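Local coordinates for uncharacterized protein (Corynebacterium diphtheriae, PDB 3V7B) that is of unknown function but belongs to the DUF2020 family, which is grouped in the Mog1p/PsbP clan, at residues A[16-21]-A[59-64]; A[24-29]-A[47-52]. All coordinates share one frame; numbering follows the deposited sequence.

Interaction 1. Residues A[16-21]-A[59-64]; sequences PMPPQG and VFWSYP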
loop_
_atom_site.group_PDB
_atom_site.type_symbol
_atom_site.label_atom_id
_atom_site.label_comp_id
_atom_site.label_asym_id
_atom_site.label_seq_id
_atom_site.Cartn_x
_atom_site.Cartn_y
_atom_site.Cartn_z
ATOM N N PRO A 16 5.362 5.479 -4.190
ATOM C CA PRO A 16 6.665 4.891 -3.792
ATOM C C PRO A 16 7.630 4.749 -4.970
ATOM O O PRO A 16 7.205 4.353 -6.049
ATOM C CB PRO A 16 6.280 3.531 -3.300
ATOM C CG PRO A 16 4.839 3.659 -2.906
ATOM C CD PRO A 16 4.246 4.573 -3.888
HETATM N N MSE A 17 8.912 4.975 -4.742
HETATM C CA MSE A 17 9.928 4.833 -5.806
HETATM C C MSE A 17 11.228 4.301 -5.183
HETATM O O MSE A 17 12.176 5.049 -4.924
HETATM C CB MSE A 17 10.179 6.175 -6.547
HETATM C CG MSE A 17 8.944 6.889 -7.125
HETATM SE SE MSE A 17 9.411 8.643 -7.944
HETATM C CE MSE A 17 10.147 7.821 -9.583
ATOM N N PRO A 18 11.270 3.004 -4.904
ATOM C CA PRO A 18 12.495 2.454 -4.277
ATOM C C PRO A 18 13.657 2.639 -5.247
ATOM O O PRO A 18 13.506 2.383 -6.428
ATOM C CB PRO A 18 12.163 0.954 -4.078
ATOM C CG PRO A 18 10.691 0.918 -4.032
ATOM C CD PRO A 18 10.239 1.963 -5.049
ATOM N N PRO A 19 14.789 3.174 -4.759
ATOM C CA PRO A 19 15.747 3.743 -5.713
ATOM C C PRO A 19 16.397 2.720 -6.643
ATOM O O PRO A 19 16.758 3.096 -7.766
ATOM C CB PRO A 19 16.760 4.471 -4.818
ATOM C CG PRO A 19 16.587 3.860 -3.475
ATOM C CD PRO A 19 15.180 3.372 -3.371
ATOM N N GLN A 20 16.482 1.455 -6.238
ATOM C CA GLN A 20 17.032 0.411 -7.108
ATOM C C GLN A 20 15.986 -0.462 -7.809
ATOM O O GLN A 20 16.357 -1.389 -8.467
ATOM C CB GLN A 20 17.986 -0.514 -6.319
ATOM C CG GLN A 20 19.376 0.047 -6.088
ATOM C CD GLN A 20 19.475 1.121 -5.027
ATOM O OE1 GLN A 20 19.353 0.836 -3.830
ATOM N NE2 GLN A 20 19.748 2.361 -5.455
ATOM N N GLY A 21 14.695 -0.148 -7.660
ATOM C CA GLY A 21 13.660 -0.862 -8.359
ATOM C C GLY A 21 13.676 -2.384 -8.157
ATOM O O GLY A 21 14.024 -2.868 -7.133
ATOM N N VAL A 59 7.796 -2.061 -1.992
ATOM C CA VAL A 59 7.341 -2.459 -3.341
ATOM C C VAL A 59 7.899 -3.822 -3.716
ATOM O O VAL A 59 9.062 -4.116 -3.429
ATOM C CB VAL A 59 7.811 -1.477 -4.369
ATOM C CG1 VAL A 59 7.170 -1.820 -5.745
ATOM C CG2 VAL A 59 7.441 -0.053 -3.949
ATOM N N PHE A 60 7.036 -4.661 -4.301
ATOM C CA PHE A 60 7.357 -6.025 -4.525
ATOM C C PHE A 60 7.103 -6.347 -5.994
ATOM O O PHE A 60 6.016 -6.151 -6.523
ATOM C CB PHE A 60 6.533 -6.984 -3.661
ATOM C CG PHE A 60 6.490 -6.664 -2.183
ATOM C CD1 PHE A 60 7.420 -7.208 -1.307
ATOM C CD2 PHE A 60 5.561 -5.753 -1.676
ATOM C CE1 PHE A 60 7.346 -6.982 0.052
ATOM C CE2 PHE A 60 5.569 -5.450 -0.312
ATOM C CZ PHE A 60 6.463 -6.070 0.547
ATOM N N TRP A 61 8.137 -6.893 -6.614
ATOM C CA TRP A 61 8.139 -7.242 -8.019
ATOM C C TRP A 61 8.195 -8.722 -8.277
ATOM O O TRP A 61 8.905 -9.461 -7.606
ATOM C CB TRP A 61 9.361 -6.638 -8.721
ATOM C CG TRP A 61 9.190 -5.195 -9.065
ATOM C CD1 TRP A 61 8.640 -4.619 -10.237
ATOM C CD2 TRP A 61 9.673 -4.106 -8.278
ATOM N NE1 TRP A 61 8.702 -3.254 -10.196
ATOM C CE2 TRP A 61 9.351 -2.885 -9.009
ATOM C CE3 TRP A 61 10.295 -4.025 -7.031
ATOM C CZ2 TRP A 61 9.602 -1.655 -8.484
ATOM C CZ3 TRP A 61 10.586 -2.756 -6.540
ATOM C CH2 TRP A 61 10.237 -1.614 -7.250
ATOM N N SER A 62 7.439 -9.143 -9.287
ATOM C CA SER A 62 7.588 -10.450 -9.924
ATOM C C SER A 62 8.092 -10.230 -11.348
ATOM O O SER A 62 8.751 -9.233 -11.619
ATOM C CB SER A 62 6.268 -11.193 -9.959
ATOM O OG SER A 62 6.457 -12.577 -10.300
ATOM N N TYR A 63 7.760 -11.113 -12.279
ATOM C CA TYR A 63 8.315 -10.977 -13.605
ATOM C C TYR A 63 7.817 -9.738 -14.416
ATOM O O TYR A 63 8.570 -9.196 -15.229
ATOM C CB TYR A 63 8.110 -12.277 -14.407
ATOM C CG TYR A 63 6.652 -12.626 -14.662
ATOM C CD1 TYR A 63 5.963 -12.115 -15.799
ATOM C CD2 TYR A 63 5.952 -13.464 -13.792
ATOM C CE1 TYR A 63 4.619 -12.429 -16.036
ATOM C CE2 TYR A 63 4.624 -13.772 -14.024
ATOM C CZ TYR A 63 3.970 -13.249 -15.145
ATOM O OH TYR A 63 2.650 -13.531 -15.348
ATOM N N PRO A 64 6.571 -9.279 -14.217
ATOM C CA PRO A 64 6.199 -8.073 -15.004
ATOM C C PRO A 64 7.023 -6.834 -14.686
ATOM O O PRO A 64 7.674 -6.720 -13.628
ATOM C CB PRO A 64 4.732 -7.827 -14.602
ATOM C CG PRO A 64 4.244 -9.131 -14.120
ATOM C CD PRO A 64 5.430 -9.798 -13.452
#
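Val-59 meets Pro-16 and Pro-18 in a small apolar contact where a proline-rich loop leans on the end of a β-strand. Its CB lies 3.8 Å from CG of Pro-18, and the two methyl groups then part company. With CG2 opposite the carbonyl carbon, that branch reaches both prolines, sitting 3.8 Å from CB of Pro-16 and, in tight packing, 3.4 Å from CG of Pro-18. The other methyl, CG1, stands opposite the backbone nitrogen (chi1 -173°) and rests within its own strand on one face of the Trp-61 indole, toward the rim. Over the opposite face lies backbone of the loop: the carbonyl carbon of Gly-21 is 3.5 Å from CZ3 of Trp-61. Pro-18 CG approaches the edge of the same ring, 4.1 Å from CH2 of Trp-61. What brings Gly-21 back beneath the indole is a type I β-turn, closed by a hydrogen bond from Gly-21 N to Pro-18 O (3.1 Å). Strand 57-61 itself runs between strands 46-50 and 69-75, and the contact extends onto the latter, since Pro-16 touches Thr-70 and Met-72 while Val-59 also packs against Thr-70.

Interaction 2. Residues A[24-29]-A[47-52]; sequences GFEECP and QGVDTR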
loop_
_atom_site.group_PDB
_atom_site.type_symbol
_atom_site.label_atom_id
_atom_site.label_comp_id
_atom_site.label_asym_id
_atom_site.label_seq_id
_atom_site.Cartn_x
_atom_site.Cartn_y
_atom_site.Cartn_z
ATOM N N GLY A 24 16.357 -4.630 -6.602
ATOM C CA GLY A 24 16.667 -4.412 -5.195
ATOM C C GLY A 24 16.519 -5.688 -4.344
ATOM O O GLY A 24 15.797 -6.677 -4.708
ATOM N N PHE A 25 17.169 -5.624 -3.182
ATOM C CA PHE A 25 17.198 -6.740 -2.235
ATOM C C PHE A 25 16.538 -6.445 -0.884
ATOM O O PHE A 25 16.289 -7.406 -0.128
ATOM C CB PHE A 25 18.674 -7.190 -1.975
ATOM C CG PHE A 25 19.569 -6.087 -1.439
ATOM C CD1 PHE A 25 20.617 -5.567 -2.221
ATOM C CD2 PHE A 25 19.370 -5.550 -0.163
ATOM C CE1 PHE A 25 21.427 -4.536 -1.731
ATOM C CE2 PHE A 25 20.185 -4.535 0.325
ATOM C CZ PHE A 25 21.211 -4.029 -0.447
ATOM N N GLU A 26 16.316 -5.152 -0.564
ATOM C CA GLU A 26 16.120 -4.671 0.830
ATOM C C GLU A 26 14.709 -5.000 1.171
ATOM O O GLU A 26 13.805 -4.678 0.435
ATOM C CB GLU A 26 16.393 -3.169 0.987
ATOM C CG GLU A 26 16.294 -2.636 2.411
ATOM C CD GLU A 26 17.246 -3.323 3.383
ATOM O OE1 GLU A 26 17.004 -3.377 4.625
ATOM O OE2 GLU A 26 18.269 -3.830 2.874
ATOM N N GLU A 27 14.520 -5.694 2.272
ATOM C CA GLU A 27 13.268 -6.250 2.586
ATOM C C GLU A 27 12.409 -5.264 3.349
ATOM O O GLU A 27 12.920 -4.330 4.008
ATOM C CB GLU A 27 13.434 -7.580 3.325
ATOM C CG GLU A 27 14.073 -8.644 2.395
ATOM C CD GLU A 27 14.087 -10.059 2.963
ATOM O OE1 GLU A 27 14.742 -10.910 2.298
ATOM O OE2 GLU A 27 13.484 -10.325 4.073
ATOM N N CYS A 28 11.109 -5.474 3.241
ATOM C CA CYS A 28 10.141 -4.621 3.932
ATOM C C CYS A 28 10.219 -4.831 5.424
ATOM O O CYS A 28 10.134 -5.977 5.871
ATOM C CB CYS A 28 8.758 -5.025 3.498
ATOM S SG CYS A 28 7.499 -3.870 4.012
ATOM N N PRO A 29 10.318 -3.749 6.225
ATOM C CA PRO A 29 10.428 -4.014 7.691
ATOM C C PRO A 29 9.206 -4.605 8.324
ATOM O O PRO A 29 9.307 -5.265 9.383
ATOM C CB PRO A 29 10.790 -2.640 8.311
ATOM C CG PRO A 29 11.303 -1.842 7.177
ATOM C CD PRO A 29 10.667 -2.381 5.878
ATOM N N GLN A 47 12.558 -6.638 -4.520
ATOM C CA GLN A 47 11.748 -5.742 -3.718
ATOM C C GLN A 47 12.558 -4.576 -3.247
ATOM O O GLN A 47 13.736 -4.665 -3.238
ATOM C CB GLN A 47 11.134 -6.477 -2.539
ATOM C CG GLN A 47 12.111 -6.869 -1.447
ATOM C CD GLN A 47 11.460 -7.867 -0.516
ATOM O OE1 GLN A 47 11.705 -9.056 -0.643
ATOM N NE2 GLN A 47 10.614 -7.393 0.380
ATOM N N GLY A 48 11.902 -3.469 -2.904
ATOM C CA GLY A 48 12.634 -2.300 -2.329
ATOM C C GLY A 48 11.745 -1.500 -1.405
ATOM O O GLY A 48 10.582 -1.835 -1.239
ATOM N N VAL A 49 12.379 -0.568 -0.720
ATOM C CA VAL A 49 11.768 0.267 0.231
ATOM C C VAL A 49 12.060 1.730 -0.193
ATOM O O VAL A 49 13.113 2.039 -0.798
ATOM C CB VAL A 49 12.372 0.095 1.651
ATOM C CG1 VAL A 49 12.208 -1.342 2.165
ATOM C CG2 VAL A 49 13.853 0.441 1.620
ATOM N N ASP A 50 11.141 2.614 0.183
ATOM C CA ASP A 50 11.247 4.023 -0.118
ATOM C C ASP A 50 11.184 4.719 1.192
ATOM O O ASP A 50 10.112 4.851 1.768
ATOM C CB ASP A 50 10.124 4.429 -1.110
ATOM C CG ASP A 50 10.145 5.951 -1.486
ATOM O OD1 ASP A 50 10.870 6.759 -0.834
ATOM O OD2 ASP A 50 9.455 6.296 -2.464
ATOM N N THR A 51 12.341 5.175 1.678
ATOM C CA THR A 51 12.471 5.768 2.998
ATOM C C THR A 51 12.151 7.265 3.014
ATOM O O THR A 51 12.413 7.959 4.030
ATOM C CB THR A 51 13.888 5.579 3.530
ATOM O OG1 THR A 51 14.803 6.133 2.590
ATOM C CG2 THR A 51 14.157 4.110 3.696
ATOM N N ARG A 52 11.630 7.783 1.903
ATOM C CA ARG A 52 11.059 9.184 1.977
ATOM C C ARG A 52 9.923 9.329 2.975
ATOM O O ARG A 52 9.736 10.401 3.588
ATOM C CB ARG A 52 10.639 9.714 0.608
ATOM C CG ARG A 52 11.809 9.922 -0.308
ATOM C CD ARG A 52 11.362 10.361 -1.705
ATOM N NE ARG A 52 10.417 9.386 -2.255
ATOM C CZ ARG A 52 9.534 9.646 -3.233
ATOM N NH1 ARG A 52 9.497 10.846 -3.825
ATOM N NH2 ARG A 52 8.679 8.706 -3.665
HETATM O O HOH W 1 10.405 -4.340 0.457
HETATM O O HOH W 2 9.951 -8.339 2.701
#
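NE2 of Gln-47 binds Cys-28 through a shared water: water 2 accepts from that nitrogen and, at 3.1 Å, from Cys-28 N. Water 1 also accepts from Gln-47 NE2 and donates to Gly-48 O, with a weak bond to Glu-26 O. Ser-33 OG bonds to Gln-47 OE1, so partners at both ends of the amide fix its rotation. With chi1 at 71°, CG of Gln-47 lies between the backbone nitrogen and the carbonyl carbon, 3.3 Å from Glu-26 O. The extended remainder of the chain passes aslant of Glu-27, whose CG is 3.9 Å from Gln-47 OE1; carboxylate and amide planes are 11° apart. The direct backbone link is Gln-47 N to Gly-24 O (3.2 Å), almost straight at 168° with the donor above the carbonyl plane. CG1 of Val-49 packs 3.6 Å from Glu-27 O and 4.2 Å from CD of Pro-29. Asp-50 OD1 accepts from Arg-52 N in an Asx turn, while Arg-52 grips the carboxylate side-on through NE and NH2. This is an irregular loop laid obliquely over the edge strand of an antiparallel sheet, with the Cys-28–Cys-58 disulfide tying it to the next strand, 57-61.

Overall arrangement
From the N terminus the chain passes through 16-21 and then 24-29, forms helix 33-40, and enters strand 46-50, where meeting 24-29 closes the shorter loop of interaction 2. Strand 57-61 follows, and its contact with 16-21 closes the wider loop of interaction 1. Because these strands are antiparallel neighbours, with Val-59 N bonding to Gly-48 O, both closures converge on one corner. A hydrogen bond from Met-17 N to Asp-50 OD2 also joins the outer loop to the edge strand, and the contact centres lie about 9 Å apart. Two loop closures, one within the other, thus illustrate how a long N-terminal segment without strands can be fastened to the border of a sheet.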